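Local coordinates for protein membrane-bound lytic murein transglycosylase (Agrobacterium tumefaciens, PDB 2PNW) that probably cleaves the glycosidic bonds of peptidoglycan as a membrane-bound lytic transglycosylase of the MltA family, forming anhydromuramoyl products, at residues Leu183-Val186 and His187-Ala191; Asp158-Ala161 and Ile162-Cys166. All blocks are in the same frame, centred on the assembly; numbering follows the deposited sequence.

Interaction 1 of 2, residues Leu183-Val186 and His187-Ala191; sequences LFFV and HVQGA
Gln189 folds back over the last turn of helix 180-189 onto the carbonyl of Phe185, one turn earlier. Gln189 CB lies 3.7 Å from Phe185 O, and CG, placed beside the backbone N (chi1 -56°), closes to 3.2 Å of the same oxygen. CD stands off at 3.8 Å from it, and a bend at chi2 brings Gln189 NE2 round to give Phe185 O a weak hydrogen bond of 3.3 Å, on top of the main-chain bond from Gln189 N. NE2 also lies at the edge of the Phe185 ring, near its plane, while OE1 accepts from Tyr102 N of strand 96-109. A flexible amide, donor and acceptor in one, suits a side chain that joins a helix end to a strand. On another flank, Leu183 CD1 reaches the edge of the His187 imidazole in its plane, 3.9 Å from His187 CD2. Phe184 CE2 meets Val188 CG2 at 3.7 Å, a methyl of the beta-branched valine packing against the Phe184 ring. The helix closes where Gly190 N bonds Val186 O at 2.8 Å; Gly190, with no side chain, takes the positive phi there without crowding the preceding carbonyl. Apolar groups thus pack the flanks, while Phe185 O accepts a main-chain N-H and, more weakly, an amide N-H, and the amide oxygen ties the helix to the neighbouring strand.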
loop_
_atom_site.group_PDB
_atom_site.type_symbol
_atom_site.label_atom_id
_atom_site.label_comp_id
_atom_site.label_asym_id
_atom_site.label_seq_id
_atom_site.Cartn_x
_atom_site.Cartn_y
_atom_site.Cartn_z
ATOM N N LEU A 183 -7.451 -13.416 7.213
ATOM C CA LEU A 183 -6.852 -12.389 8.075
ATOM C C LEU A 183 -5.384 -12.118 7.712
ATOM O O LEU A 183 -4.927 -10.962 7.708
ATOM C CB LEU A 183 -6.991 -12.778 9.542
ATOM C CG LEU A 183 -6.320 -11.828 10.537
ATOM C CD1 LEU A 183 -6.850 -10.382 10.403
ATOM C CD2 LEU A 183 -6.562 -12.380 11.927
ATOM N N PHE A 184 -4.615 -13.182 7.443
ATOM C CA PHE A 184 -3.247 -12.991 6.940
ATOM C C PHE A 184 -3.188 -12.061 5.737
ATOM O O PHE A 184 -2.359 -11.126 5.686
ATOM C CB PHE A 184 -2.560 -14.361 6.628
ATOM C CG PHE A 184 -1.091 -14.226 6.266
ATOM C CD1 PHE A 184 -0.113 -14.279 7.256
ATOM C CD2 PHE A 184 -0.702 -14.007 4.948
ATOM C CE1 PHE A 184 1.253 -14.184 6.931
ATOM C CE2 PHE A 184 0.669 -13.890 4.609
ATOM C CZ PHE A 184 1.643 -13.968 5.627
ATOM N N PHE A 185 -4.041 -12.297 4.742
ATOM C CA PHE A 185 -4.046 -11.425 3.570
ATOM C C PHE A 185 -4.473 -9.975 3.863
ATOM O O PHE A 185 -4.022 -9.062 3.192
ATOM C CB PHE A 185 -4.887 -12.029 2.457
ATOM C CG PHE A 185 -4.118 -13.013 1.612
ATOM C CD1 PHE A 185 -3.495 -12.594 0.438
ATOM C CD2 PHE A 185 -3.990 -14.342 2.010
ATOM C CE1 PHE A 185 -2.765 -13.494 -0.349
ATOM C CE2 PHE A 185 -3.266 -15.257 1.232
ATOM C CZ PHE A 185 -2.669 -14.846 0.048
ATOM N N VAL A 186 -5.330 -9.790 4.855
ATOM C CA VAL A 186 -5.613 -8.430 5.384
ATOM C C VAL A 186 -4.337 -7.761 5.958
ATOM O O VAL A 186 -4.070 -6.593 5.695
ATOM C CB VAL A 186 -6.761 -8.490 6.419
ATOM C CG1 VAL A 186 -6.851 -7.185 7.250
ATOM C CG2 VAL A 186 -8.083 -8.807 5.679
ATOM N N HIS A 187 -3.530 -8.495 6.718
ATOM C CA HIS A 187 -2.222 -7.959 7.142
ATOM C C HIS A 187 -1.395 -7.531 5.937
ATOM O O HIS A 187 -0.771 -6.476 5.970
ATOM C CB HIS A 187 -1.423 -8.999 7.951
ATOM C CG HIS A 187 -1.910 -9.188 9.364
ATOM N ND1 HIS A 187 -1.057 -9.150 10.447
ATOM C CD2 HIS A 187 -3.156 -9.387 9.873
ATOM C CE1 HIS A 187 -1.749 -9.337 11.560
ATOM N NE2 HIS A 187 -3.023 -9.492 11.239
ATOM N N VAL A 188 -1.386 -8.346 4.876
ATOM C CA VAL A 188 -0.592 -8.037 3.684
ATOM C C VAL A 188 -1.108 -6.783 2.976
ATOM O O VAL A 188 -0.306 -5.913 2.564
ATOM C CB VAL A 188 -0.566 -9.246 2.699
ATOM C CG1 VAL A 188 0.220 -8.923 1.429
ATOM C CG2 VAL A 188 0.054 -10.465 3.392
ATOM N N GLN A 189 -2.431 -6.673 2.827
ATOM C CA GLN A 189 -3.006 -5.491 2.148
ATOM C C GLN A 189 -2.844 -4.222 3.013
ATOM O O GLN A 189 -2.644 -3.112 2.470
ATOM C CB GLN A 189 -4.493 -5.683 1.815
ATOM C CG GLN A 189 -4.866 -6.925 0.970
ATOM C CD GLN A 189 -3.872 -7.255 -0.107
ATOM O OE1 GLN A 189 -3.752 -6.547 -1.098
ATOM N NE2 GLN A 189 -3.147 -8.359 0.076
ATOM N N GLY A 190 -2.998 -4.381 4.329
ATOM C CA GLY A 190 -2.829 -3.259 5.280
ATOM C C GLY A 190 -4.135 -2.561 5.654
ATOM O O GLY A 190 -4.100 -1.576 6.363
ATOM N N ALA A 191 -5.283 -3.080 5.197
ATOM C CA ALA A 191 -6.583 -2.492 5.543
ATOM C C ALA A 191 -7.678 -3.505 5.277
ATOM O O ALA A 191 -7.462 -4.471 4.528
ATOM C CB ALA A 191 -6.827 -1.239 4.703
#

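Interaction 2 of 2, residues Asp158-Ala161 and Ile162-Cys166; sequences DRRA and IDEGC
Arg160 and Glu164, one turn apart, meet with guanidinium and carboxylate planes turned 82° against each other. Extended from CG to NE, Arg160 donates from NE to Glu164 OE2 at 2.8 Å in a salt bridge; OE2 lies near the guanidinium plane, whereas NE approaches from above the carboxylate plane. A water accepts from Arg160 NH2 and donates to Glu164 OE2, closing a second path between these exposed chains. Arg159 and Asp163 instead lie side by side, pointing the same way with planes 60° apart. Arg159 NH1 stays 4.9 Å from Asp163 OD2, and a water bridges them; OD2 also accepts from Trp253 NE1. Asp158 is the N-cap: with chi1 at 64°, its short carboxylate reaches forward over the first turn, and Asp158 OD1 accepts from Ala161 N at 3.1 Å. After the helix Gly165, which tolerates positive phi, shapes a Schellman motif in which Gly165 N bonds Ile162 O and Cys166 N reaches Ala161 O at 3.2 Å. The short helix rests its inner side on helix 180-189, where Arg159 touches Phe184 and His187, and on the loop before strand 259-263, where Ile162 packs on Tyr258 and Asp158 OD2 pairs with Arg256.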
loop_
_atom_site.group_PDB
_atom_site.type_symbol
_atom_site.label_atom_id
_atom_site.label_comp_id
_atom_site.label_asym_id
_atom_site.label_seq_id
_atom_site.Cartn_x
_atom_site.Cartn_y
_atom_site.Cartn_z
ATOM N N ASP A 158 7.073 -12.046 17.638
ATOM C CA ASP A 158 6.774 -12.166 16.204
ATOM C C ASP A 158 5.381 -12.743 15.959
ATOM O O ASP A 158 4.681 -13.047 16.900
ATOM C CB ASP A 158 7.864 -12.989 15.453
ATOM C CG ASP A 158 7.939 -14.436 15.909
ATOM O OD1 ASP A 158 7.122 -14.892 16.741
ATOM O OD2 ASP A 158 8.839 -15.138 15.406
ATOM N N ARG A 159 4.996 -12.865 14.690
ATOM C CA ARG A 159 3.669 -13.342 14.316
ATOM C C ARG A 159 3.335 -14.663 15.027
ATOM O O ARG A 159 2.240 -14.833 15.608
ATOM C CB ARG A 159 3.606 -13.518 12.786
ATOM C CG ARG A 159 2.277 -14.128 12.266
ATOM C CD ARG A 159 2.258 -14.221 10.755
ATOM N NE ARG A 159 2.279 -12.905 10.122
ATOM C CZ ARG A 159 1.213 -12.096 10.056
ATOM N NH1 ARG A 159 0.047 -12.493 10.577
ATOM N NH2 ARG A 159 1.326 -10.912 9.458
ATOM N N ARG A 160 4.300 -15.592 15.042
ATOM C CA ARG A 160 4.018 -16.891 15.697
ATOM C C ARG A 160 3.640 -16.713 17.165
ATOM O O ARG A 160 2.639 -17.295 17.646
ATOM C CB ARG A 160 5.223 -17.838 15.593
ATOM C CG ARG A 160 4.994 -19.151 16.356
ATOM C CD ARG A 160 6.116 -20.142 16.058
ATOM N NE ARG A 160 5.886 -21.381 16.811
ATOM C CZ ARG A 160 6.456 -22.554 16.530
ATOM N NH1 ARG A 160 7.307 -22.661 15.508
ATOM N NH2 ARG A 160 6.185 -23.619 17.286
ATOM N N ALA A 161 4.444 -15.933 17.895
ATOM C CA ALA A 161 4.221 -15.760 19.331
ATOM C C ALA A 161 2.853 -15.096 19.588
ATOM O O ALA A 161 2.141 -15.426 20.538
ATOM C CB ALA A 161 5.339 -14.951 19.947
ATOM N N ILE A 162 2.490 -14.174 18.712
ATOM C CA ILE A 162 1.185 -13.480 18.837
ATOM C C ILE A 162 0.030 -14.451 18.519
ATOM O O ILE A 162 -0.927 -14.579 19.312
ATOM C CB ILE A 162 1.152 -12.202 17.991
ATOM C CG1 ILE A 162 2.282 -11.245 18.477
ATOM C CG2 ILE A 162 -0.248 -11.532 18.063
ATOM C CD1 ILE A 162 2.676 -10.220 17.371
ATOM N N ASP A 163 0.155 -15.186 17.418
ATOM C CA ASP A 163 -0.824 -16.223 17.058
ATOM C C ASP A 163 -0.970 -17.292 18.147
ATOM O O ASP A 163 -2.060 -17.850 18.313
ATOM C CB ASP A 163 -0.470 -16.919 15.736
ATOM C CG ASP A 163 -0.764 -16.066 14.516
ATOM O OD1 ASP A 163 -1.386 -14.979 14.656
ATOM O OD2 ASP A 163 -0.433 -16.503 13.382
ATOM N N GLU A 164 0.106 -17.568 18.882
ATOM C CA GLU A 164 0.089 -18.576 19.967
ATOM C C GLU A 164 -0.436 -18.011 21.294
ATOM O O GLU A 164 -0.555 -18.742 22.298
ATOM C CB GLU A 164 1.484 -19.187 20.167
ATOM C CG GLU A 164 1.963 -20.062 19.013
ATOM C CD GLU A 164 3.407 -20.556 19.227
ATOM O OE1 GLU A 164 4.216 -19.887 19.932
ATOM O OE2 GLU A 164 3.733 -21.596 18.647
ATOM N N GLY A 165 -0.748 -16.709 21.314
ATOM C CA GLY A 165 -1.530 -16.131 22.422
ATOM C C GLY A 165 -0.883 -15.123 23.369
ATOM O O GLY A 165 -1.441 -14.837 24.438
ATOM N N CYS A 166 0.242 -14.524 23.004
ATOM C CA CYS A 166 0.938 -13.699 24.018
ATOM C C CYS A 166 0.221 -12.379 24.361
ATOM O O CYS A 166 0.597 -11.705 25.340
ATOM C CB CYS A 166 2.403 -13.448 23.643
ATOM S SG CYS A 166 2.634 -12.414 22.184
HETATM O O HOH W 1 -1.075 -15.036 11.217
HETATM O O HOH W 2 5.484 -23.009 20.375
#

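How the interactions relate
Each contact runs along one helix and its ends inside the MltA-specific insert range, but at different depths: interaction 1 is largely buried, its centre about 10 Å from the chain centre, and interaction 2 sits near the surface, its centre about 24 Å from the chain centre. Accordingly, in 183-191 Leu183, Val186 and His187 pack on strands 96-109 and 259-263, and Phe185 on helix 234-243, whereas 158-166 relies on charged pairs and bridging waters. A glycine of positive phi follows each helix. The two meet through Arg159, whose NH2 lies 3.1 Å from His187 ND1 and whose NE lies 3.6 Å from Phe184 CE1, and Tyr258 touches side chains of both helices.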